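Local coordinates for protein cocosin 1 acidic chain (PDB 5WPW) that serves as a seed storage protein of coconut, a hexameric 11S globulin that acts as a nutrient reservoir and is a potential food allergen, at residues A[274-279]-A[366-371]; A[79-84]-A[103-108]; A[8-13]-A[337-342]. The protein carries 2 engineered substitutions. All blocks are in the same frame, centred on the assembly; numbering follows the deposited sequence.

Contact 1: A[274-279]-A[366-371]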
loop_
_atom_site.group_PDB
_atom_site.type_symbol
_atom_site.label_atom_id
_atom_site.label_comp_id
_atom_site.label_asym_id
_atom_site.label_seq_id
_atom_site.Cartn_x
_atom_site.Cartn_y
_atom_site.Cartn_z
ATOM N N ASN A 274 15.649 8.636 -7.472
ATOM C CA ASN A 274 14.259 8.649 -7.020
ATOM C C ASN A 274 14.095 7.526 -6.001
ATOM O O ASN A 274 15.081 6.898 -5.590
ATOM C CB ASN A 274 13.308 8.517 -8.220
ATOM C CG ASN A 274 13.550 7.255 -9.002
ATOM O OD1 ASN A 274 13.786 6.189 -8.429
ATOM N ND2 ASN A 274 13.534 7.367 -10.327
ATOM N N SER A 275 12.836 7.245 -5.618
ATOM C CA SER A 275 12.594 6.296 -4.536
ATOM C C SER A 275 12.989 4.868 -4.879
ATOM O O SER A 275 12.981 4.030 -3.976
ATOM C CB SER A 275 11.110 6.316 -4.071
ATOM O OG SER A 275 10.159 6.070 -5.117
ATOM N N GLU A 276 13.274 4.556 -6.154
ATOM C CA GLU A 276 13.791 3.240 -6.511
ATOM C C GLU A 276 15.270 3.093 -6.183
ATOM O O GLU A 276 15.790 1.975 -6.238
ATOM C CB GLU A 276 13.580 2.943 -8.002
ATOM C CG GLU A 276 12.252 3.361 -8.542
ATOM C CD GLU A 276 11.253 2.226 -8.551
ATOM O OE1 GLU A 276 11.557 1.173 -7.956
ATOM O OE2 GLU A 276 10.159 2.391 -9.160
ATOM N N LYS A 277 15.935 4.186 -5.826
ATOM C CA LYS A 277 17.287 4.166 -5.280
ATOM C C LYS A 277 17.354 4.562 -3.815
ATOM O O LYS A 277 18.108 3.956 -3.060
ATOM C CB LYS A 277 18.192 5.104 -6.087
ATOM C CG LYS A 277 18.346 4.647 -7.524
ATOM C CD LYS A 277 19.488 5.345 -8.213
ATOM C CE LYS A 277 19.505 4.984 -9.692
ATOM N NZ LYS A 277 20.623 5.683 -10.403
ATOM N N LEU A 278 16.584 5.565 -3.402
ATOM C CA LEU A 278 16.698 6.167 -2.072
ATOM C C LEU A 278 15.297 6.201 -1.480
ATOM O O LEU A 278 14.488 7.063 -1.856
ATOM C CB LEU A 278 17.293 7.563 -2.150
ATOM C CG LEU A 278 17.390 8.353 -0.841
ATOM C CD1 LEU A 278 18.274 7.598 0.108
ATOM C CD2 LEU A 278 17.894 9.785 -1.086
ATOM N N PRO A 279 14.979 5.298 -0.561
ATOM C CA PRO A 279 13.567 5.109 -0.184
ATOM C C PRO A 279 12.886 6.352 0.344
ATOM O O PRO A 279 11.711 6.563 0.034
ATOM C CB PRO A 279 13.649 4.011 0.884
ATOM C CG PRO A 279 14.882 3.272 0.550
ATOM C CD PRO A 279 15.849 4.261 0.011
ATOM N N SER A 366 8.659 15.747 -7.887
ATOM C CA SER A 366 7.885 14.531 -7.748
ATOM C C SER A 366 8.849 13.414 -7.413
ATOM O O SER A 366 9.977 13.381 -7.913
ATOM C CB SER A 366 7.114 14.201 -9.042
ATOM O OG SER A 366 6.243 13.094 -8.863
ATOM N N ASP A 367 8.394 12.483 -6.591
ATOM C CA ASP A 367 9.083 11.218 -6.601
ATOM C C ASP A 367 8.883 10.574 -7.970
ATOM O O ASP A 367 7.851 10.762 -8.631
ATOM C CB ASP A 367 8.580 10.281 -5.512
ATOM C CG ASP A 367 9.345 8.973 -5.509
ATOM O OD1 ASP A 367 10.549 9.001 -5.912
ATOM O OD2 ASP A 367 8.770 7.932 -5.123
ATOM N N ARG A 368 9.891 9.822 -8.392
ATOM C CA ARG A 368 9.876 9.082 -9.652
ATOM C C ARG A 368 9.465 9.999 -10.800
ATOM O O ARG A 368 8.571 9.706 -11.599
ATOM C CB ARG A 368 8.987 7.841 -9.527
ATOM C CG ARG A 368 9.488 6.973 -8.366
ATOM C CD ARG A 368 8.878 5.600 -8.291
ATOM N NE ARG A 368 7.424 5.652 -8.295
ATOM C CZ ARG A 368 6.647 4.588 -8.113
ATOM N NH1 ARG A 368 7.201 3.399 -7.894
ATOM N NH2 ARG A 368 5.321 4.717 -8.135
ATOM N N ALA A 369 10.107 11.159 -10.837
ATOM C CA ALA A 369 9.916 12.072 -11.948
ATOM C C ALA A 369 10.322 11.368 -13.236
ATOM O O ALA A 369 11.314 10.633 -13.274
ATOM C CB ALA A 369 10.758 13.338 -11.737
ATOM N N MET A 370 9.529 11.566 -14.280
ATOM C CA MET A 370 9.712 10.905 -15.571
ATOM C C MET A 370 9.719 11.940 -16.679
ATOM O O MET A 370 9.020 12.955 -16.600
ATOM C CB MET A 370 8.584 9.903 -15.846
ATOM C CG MET A 370 8.617 8.689 -14.947
ATOM S SD MET A 370 7.460 7.436 -15.491
ATOM C CE MET A 370 5.878 8.301 -15.371
ATOM N N VAL A 371 10.502 11.679 -17.724
ATOM C CA VAL A 371 10.447 12.505 -18.914
ATOM C C VAL A 371 9.905 11.671 -20.077
ATOM O O VAL A 371 9.944 10.428 -20.084
ATOM C CB VAL A 371 11.821 13.104 -19.297
ATOM C CG1 VAL A 371 12.397 13.951 -18.146
ATOM C CG2 VAL A 371 12.758 11.989 -19.705
HETATM O O HOH W 1 13.070 10.350 -11.304
#
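The side chain of Asp367 reaches Ser275 because its CG lies anti to the backbone N (chi1 -178°). This sets both carboxylate oxygens against the serine. Arg368 is extended as far as CD and bends at chi3 (-53°), which brings its guanidinium beside Glu276. Ser275 meets the aspartate twice. Its backbone N donates to Asp367 OD1 at 2.9 Å, on the syn lone pair. Its OG is modelled only 2.3 Å from Asp367 OD2, too short for the length to be trusted. The same OD1 also receives a weak bond from Arg368 N at 2.7 Å. Ser275 OG sits 3.4 Å from Arg368 CG. Arg368 NH1 makes a weak salt bridge of 3.4 Å to Glu276 OE2, with the carboxylate and guanidinium planes 27° apart.

Asn274 holds the loop in shape. Its OD1 accepts from Glu276 N at 2.8 Å, which makes an Asx turn. Its O takes both Lys277 N and Leu278 N. Its ND2 donates to water 1, which in turn donates to Ala369 O at 2.7 Å. ND2 also bonds Glu243 O of a second subunit, and Glu276 packs on Met248 of that subunit. Asn306 bonds Arg368 O and Met370 N of the other loop.

The contact joins two loops of the C-terminal cupin domain, one after strand 268-273 and one after strand 357-364. It is mostly polar. Ser275 N and, weakly, Arg368 N donate to Asp367 OD1, which is consistent with an ionised aspartate. The OG distance should carry no weight in this. The long Glu276-Arg368 pair probably adds a softer electrostatic pull. The firmer tie is the bond from Ser275 N to the aspartate.

Contact 2: A[79-84]-A[103-108]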
loop_
_atom_site.group_PDB
_atom_site.type_symbol
_atom_site.label_atom_id
_atom_site.label_comp_id
_atom_site.label_asym_id
_atom_site.label_seq_id
_atom_site.Cartn_x
_atom_site.Cartn_y
_atom_site.Cartn_z
ATOM N N CYS A 79 14.193 8.448 18.205
ATOM C CA CYS A 79 15.183 7.438 17.889
ATOM C C CYS A 79 16.291 7.465 18.936
ATOM O O CYS A 79 16.616 8.533 19.467
ATOM C CB CYS A 79 15.772 7.687 16.503
ATOM S SG CYS A 79 14.507 7.339 15.177
ATOM N N PRO A 80 16.865 6.305 19.256
ATOM C CA PRO A 80 17.957 6.267 20.243
ATOM C C PRO A 80 19.234 6.862 19.693
ATOM O O PRO A 80 19.469 6.852 18.481
ATOM C CB PRO A 80 18.138 4.767 20.531
ATOM C CG PRO A 80 17.536 4.063 19.334
ATOM C CD PRO A 80 16.442 4.961 18.835
ATOM N N GLU A 81 20.061 7.394 20.613
ATOM C CA GLU A 81 21.435 7.775 20.295
ATOM C C GLU A 81 22.264 6.512 20.168
ATOM O O GLU A 81 22.388 5.750 21.126
ATOM C CB GLU A 81 22.020 8.680 21.374
ATOM C CG GLU A 81 21.436 10.063 21.400
ATOM C CD GLU A 81 20.056 10.061 22.008
ATOM O OE1 GLU A 81 19.773 9.151 22.823
ATOM O OE2 GLU A 81 19.245 10.949 21.660
ATOM N N THR A 82 22.790 6.249 18.980
ATOM C CA THR A 82 23.511 5.010 18.760
ATOM C C THR A 82 25.009 5.225 18.589
ATOM O O THR A 82 25.738 4.241 18.426
ATOM C CB THR A 82 22.968 4.273 17.542
ATOM O OG1 THR A 82 23.194 5.080 16.397
ATOM C CG2 THR A 82 21.448 3.980 17.702
ATOM N N PHE A 83 25.481 6.473 18.593
ATOM C CA PHE A 83 26.910 6.781 18.597
ATOM C C PHE A 83 27.283 7.208 20.017
ATOM O O PHE A 83 26.784 8.231 20.503
ATOM C CB PHE A 83 27.260 7.904 17.616
ATOM C CG PHE A 83 27.424 7.470 16.189
ATOM C CD1 PHE A 83 26.699 6.398 15.669
ATOM C CD2 PHE A 83 28.289 8.163 15.351
ATOM C CE1 PHE A 83 26.852 6.019 14.354
ATOM C CE2 PHE A 83 28.447 7.784 14.029
ATOM C CZ PHE A 83 27.720 6.706 13.529
ATOM N N GLN A 84 28.152 6.438 20.674
ATOM C CA GLN A 84 28.413 6.699 22.086
ATOM C C GLN A 84 29.787 6.158 22.465
ATOM O O GLN A 84 30.275 5.185 21.887
ATOM C CB GLN A 84 27.321 6.102 22.998
ATOM C CG GLN A 84 26.695 4.776 22.523
ATOM C CD GLN A 84 25.635 4.205 23.489
ATOM O OE1 GLN A 84 25.663 3.015 23.809
ATOM N NE2 GLN A 84 24.696 5.043 23.933
ATOM N N GLU A 103 27.415 11.173 23.676
ATOM C CA GLU A 103 26.520 10.281 22.955
ATOM C C GLU A 103 25.605 11.151 22.114
ATOM O O GLU A 103 25.169 12.223 22.549
ATOM C CB GLU A 103 25.714 9.368 23.893
ATOM C CG GLU A 103 24.463 9.995 24.443
ATOM C CD GLU A 103 23.510 8.990 25.057
ATOM O OE1 GLU A 103 22.596 9.433 25.788
ATOM O OE2 GLU A 103 23.678 7.770 24.820
ATOM N N HIS A 104 25.350 10.707 20.896
ATOM C CA HIS A 104 24.507 11.477 19.999
ATOM C C HIS A 104 24.006 10.539 18.916
ATOM O O HIS A 104 24.356 9.352 18.881
ATOM C CB HIS A 104 25.272 12.670 19.420
ATOM C CG HIS A 104 26.567 12.300 18.764
ATOM N ND1 HIS A 104 26.647 11.872 17.458
ATOM C CD2 HIS A 104 27.839 12.314 19.234
ATOM C CE1 HIS A 104 27.906 11.614 17.156
ATOM N NE2 HIS A 104 28.652 11.884 18.215
ATOM N N GLN A 105 23.174 11.078 18.033
ATOM C CA GLN A 105 22.710 10.259 16.933
ATOM C C GLN A 105 23.793 10.150 15.870
ATOM O O GLN A 105 24.815 10.853 15.901
ATOM C CB GLN A 105 21.415 10.806 16.340
ATOM C CG GLN A 105 20.218 10.518 17.226
ATOM C CD GLN A 105 18.912 10.818 16.530
ATOM O OE1 GLN A 105 18.835 10.790 15.295
ATOM N NE2 GLN A 105 17.871 11.087 17.311
ATOM N N LYS A 106 23.544 9.236 14.931
ATOM C CA LYS A 106 24.528 8.884 13.916
ATOM C C LYS A 106 24.801 10.077 13.008
ATOM O O LYS A 106 23.909 10.867 12.704
ATOM C CB LYS A 106 24.019 7.692 13.107
ATOM C CG LYS A 106 22.596 7.878 12.595
ATOM C CD LYS A 106 22.027 6.605 11.954
ATOM C CE LYS A 106 21.435 5.654 13.004
ATOM N NZ LYS A 106 20.664 4.538 12.360
ATOM N N VAL A 107 26.051 10.218 12.571
ATOM C CA VAL A 107 26.415 11.354 11.758
ATOM C C VAL A 107 26.763 10.837 10.373
ATOM O O VAL A 107 27.218 9.700 10.203
ATOM C CB VAL A 107 27.565 12.140 12.405
ATOM C CG1 VAL A 107 27.093 12.684 13.763
ATOM C CG2 VAL A 107 28.748 11.236 12.582
ATOM N N TYR A 108 26.490 11.665 9.379
ATOM C CA TYR A 108 26.554 11.290 7.977
ATOM C C TYR A 108 27.688 12.055 7.312
ATOM O O TYR A 108 27.692 13.291 7.305
ATOM C CB TYR A 108 25.226 11.594 7.295
ATOM C CG TYR A 108 24.039 10.980 7.998
ATOM C CD1 TYR A 108 23.590 9.716 7.651
ATOM C CD2 TYR A 108 23.342 11.673 8.986
ATOM C CE1 TYR A 108 22.496 9.149 8.268
ATOM C CE2 TYR A 108 22.239 11.105 9.621
ATOM C CZ TYR A 108 21.828 9.836 9.255
ATOM O OH TYR A 108 20.740 9.239 9.867
HETATM O O HOH W 2 21.654 7.205 16.404
#
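Phe83 and His104 form an antiparallel hydrogen-bonded pair. Phe83 N donates to His104 O at 3.1 Å, and His104 N to Phe83 O at 2.9 Å. On the side-chain face, Phe83 CB lies over the His104 ring, 4.1 Å from its centroid. Lys106 CA sits over the centre of the Phe83 ring, 3.7 Å from its centroid. Val107 CG2 touches Phe83 CE2 at 3.8 Å. Val107 N also lies over that ring, buried without a partner in the model. On the other face, Gln84 NE2 gives Glu103 OE2 a weak bond of 3.0 Å. Gln84 OE1 also bonds Val411 N, and NE2 Asp409 O, of a second subunit.

Farther out, His104 ND1 donates to Gln105 O at 2.6 Å, and NE2 bonds Leu222 N, so the imidazole is held at both nitrogens. Water 2 links Pro80 O, Thr82 OG1 and, weakly, Lys106 N. Thr82 OG1 also bonds Asp261 O of the second subunit. Arg382 of a third subunit bridges the Glu81 and Glu103 carboxylates, and Lys377 of the second pairs with Glu103.

Cys79 carries the acidic-to-basic disulfide to Cys246. Strands 83-85 and 102-104 pair as a small antiparallel sheet, and strand 107-110 runs beside strand 70-74.

Contact 3: A[8-13]-A[337-342]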
loop_
_atom_site.group_PDB
_atom_site.type_symbol
_atom_site.label_atom_id
_atom_site.label_comp_id
_atom_site.label_asym_id
_atom_site.label_seq_id
_atom_site.Cartn_x
_atom_site.Cartn_y
_atom_site.Cartn_z
ATOM N N LEU A 8 10.787 32.639 -19.718
ATOM C CA LEU A 8 11.694 32.186 -18.674
ATOM C C LEU A 8 13.030 32.916 -18.784
ATOM O O LEU A 8 13.391 33.446 -19.837
ATOM C CB LEU A 8 11.922 30.673 -18.757
ATOM C CG LEU A 8 10.678 29.782 -18.780
ATOM C CD1 LEU A 8 11.056 28.373 -19.200
ATOM C CD2 LEU A 8 10.008 29.772 -17.412
ATOM N N ASN A 9 13.774 32.938 -17.682
ATOM C CA ASN A 9 15.133 33.460 -17.734
ATOM C C ASN A 9 15.981 32.747 -16.695
ATOM O O ASN A 9 15.471 32.223 -15.700
ATOM C CB ASN A 9 15.181 34.986 -17.519
ATOM C CG ASN A 9 14.450 35.420 -16.272
ATOM O OD1 ASN A 9 13.224 35.533 -16.263
ATOM N ND2 ASN A 9 15.201 35.675 -15.204
ATOM N N ALA A 10 17.285 32.720 -16.946
ATOM C CA ALA A 10 18.200 32.121 -15.988
ATOM C C ALA A 10 18.275 32.994 -14.743
ATOM O O ALA A 10 18.219 34.225 -14.822
ATOM C CB ALA A 10 19.584 31.942 -16.608
ATOM N N LEU A 11 18.361 32.352 -13.588
ATOM C CA LEU A 11 18.281 33.037 -12.312
ATOM C C LEU A 11 19.604 32.948 -11.570
ATOM O O LEU A 11 20.380 32.005 -11.744
ATOM C CB LEU A 11 17.165 32.449 -11.440
ATOM C CG LEU A 11 15.743 32.704 -11.932
ATOM C CD1 LEU A 11 14.765 31.735 -11.289
ATOM C CD2 LEU A 11 15.341 34.140 -11.657
ATOM N N GLU A 12 19.837 33.941 -10.729
ATOM C CA GLU A 12 20.979 34.011 -9.838
ATOM C C GLU A 12 20.481 34.527 -8.502
ATOM O O GLU A 12 19.365 35.053 -8.408
ATOM C CB GLU A 12 22.082 34.918 -10.405
ATOM C CG GLU A 12 23.089 34.162 -11.236
ATOM C CD GLU A 12 24.358 34.955 -11.485
ATOM O OE1 GLU A 12 24.986 35.418 -10.499
ATOM O OE2 GLU A 12 24.719 35.107 -12.671
ATOM N N PRO A 13 21.261 34.352 -7.437
ATOM C CA PRO A 13 20.816 34.791 -6.109
ATOM C C PRO A 13 20.570 36.293 -6.033
ATOM O O PRO A 13 21.362 37.100 -6.523
ATOM C CB PRO A 13 21.973 34.366 -5.206
ATOM C CG PRO A 13 22.513 33.158 -5.877
ATOM C CD PRO A 13 22.419 33.447 -7.349
ATOM N N GLN A 337 28.008 28.148 -15.200
ATOM C CA GLN A 337 28.167 27.800 -13.796
ATOM C C GLN A 337 27.486 28.812 -12.879
ATOM O O GLN A 337 27.650 30.032 -13.023
ATOM C CB GLN A 337 29.654 27.696 -13.453
ATOM C CG GLN A 337 29.927 27.539 -11.963
ATOM C CD GLN A 337 31.349 27.117 -11.670
ATOM O OE1 GLN A 337 31.924 26.297 -12.393
ATOM N NE2 GLN A 337 31.934 27.687 -10.618
ATOM N N GLY A 338 26.699 28.293 -11.936
ATOM C CA GLY A 338 26.051 29.111 -10.931
ATOM C C GLY A 338 24.674 29.612 -11.292
ATOM O O GLY A 338 24.028 30.247 -10.449
ATOM N N GLN A 339 24.191 29.336 -12.500
ATOM C CA GLN A 339 22.877 29.797 -12.918
ATOM C C GLN A 339 21.834 28.694 -12.804
ATOM O O GLN A 339 22.128 27.502 -12.937
ATOM C CB GLN A 339 22.912 30.308 -14.356
ATOM C CG GLN A 339 24.075 31.252 -14.588
ATOM C CD GLN A 339 23.993 31.949 -15.911
ATOM O OE1 GLN A 339 23.710 31.336 -16.929
ATOM N NE2 GLN A 339 24.241 33.252 -15.904
ATOM N N LEU A 340 20.603 29.129 -12.651
ATOM C CA LEU A 340 19.479 28.259 -12.365
ATOM C C LEU A 340 18.378 28.522 -13.375
ATOM O O LEU A 340 18.142 29.670 -13.770
ATOM C CB LEU A 340 18.981 28.498 -10.950
ATOM C CG LEU A 340 17.789 27.701 -10.446
ATOM C CD1 LEU A 340 17.976 27.416 -8.969
ATOM C CD2 LEU A 340 16.531 28.500 -10.682
ATOM N N LEU A 341 17.691 27.457 -13.773
ATOM C CA LEU A 341 16.604 27.563 -14.737
ATOM C C LEU A 341 15.495 26.630 -14.289
ATOM O O LEU A 341 15.742 25.437 -14.105
ATOM C CB LEU A 341 17.055 27.169 -16.150
ATOM C CG LEU A 341 16.024 27.265 -17.272
ATOM C CD1 LEU A 341 15.621 28.732 -17.471
ATOM C CD2 LEU A 341 16.532 26.636 -18.602
ATOM N N ILE A 342 14.285 27.155 -14.165
ATOM C CA ILE A 342 13.110 26.324 -13.906
ATOM C C ILE A 342 12.438 25.963 -15.226
ATOM O O ILE A 342 12.016 26.842 -15.987
ATOM C CB ILE A 342 12.121 27.037 -12.983
ATOM C CG1 ILE A 342 12.846 27.737 -11.833
ATOM C CG2 ILE A 342 11.069 26.042 -12.472
ATOM C CD1 ILE A 342 13.348 26.833 -10.792
#
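Leu11 N donates to Leu340 O at 2.7 Å, the shortest polar bond between the two segments. It is fairly straight (160° at the hydrogen) and lies in the carbonyl plane. Leu340 O also takes a CA-H...O contact from Ala10 CA at 3.3 Å. The return bond runs from Leu340 N to Leu11 O at 3.0 Å, on a lone pair. Gln339 CA approaches the same Leu11 O. The two residues thus form a single antiparallel hydrogen-bonded bridge.

The leucine side chains meet beside this bridge. Leu11 CD1 touches Leu340 CD2 at 3.7 Å, and the two chains cross at an oblique angle. In Leu340, chi1 of 179° swings CG away from its N, and the CD2 methyl ends near Leu11. Leu11 CD1 also comes 4.5 Å from Ile342 CG1. Phe34 of helix 32-37 packs on both Leu11 and Leu340. Farther along, Leu8 covers the carbonyl of Ile342: its CD1 lies 3.7 Å from Ile342 O, and its CD2 is almost as near. That oxygen is buried with no polar partner in the model. Leu341 CD1 reaches Asn9 O at 3.9 Å.

The polar ends lie at the other side of the bridge. Glu12 OE2 comes 3.8 Å from Gln339 NE2, too far for a bond, and the Glu12 carboxylate is turned 48° from the Gln339 amide. Glu12 OE2 also forms a long, weak ion pair with Arg336 NH2. Gln339 OE1 bonds Arg336 N just before the segment.

Strand 340-343 is an outermost strand of its sheet within this chain. The N-terminal stretch runs along it before entering strand 15-19 of the first cupin domain. The contact links this N-terminal segment to the edge of the second cupin sheet, within the bicupin fold of 11S globulins.

How the contacts relate
From the N terminus, segment 8-13 comes first and meets residues 337-342 only much later, in contact 3. Contact 2 opens and closes early within this long span, a short loop inside the first cupin domain. Segment 274-279 then opens contact 1 in the second cupin domain, after contact 2 has closed. Residues 337-342 close contact 3, and only afterwards does 366-371 close contact 1, so contacts 1 and 3 cross. Contact 3 ties the two cupin domains together, contact 1 joins two loops of the second, and contact 2 pairs two short strands of the first. Contacts 1 and 2 also meet a second subunit. Contacts 2 and 3 lie on opposite sides of the chain's centre.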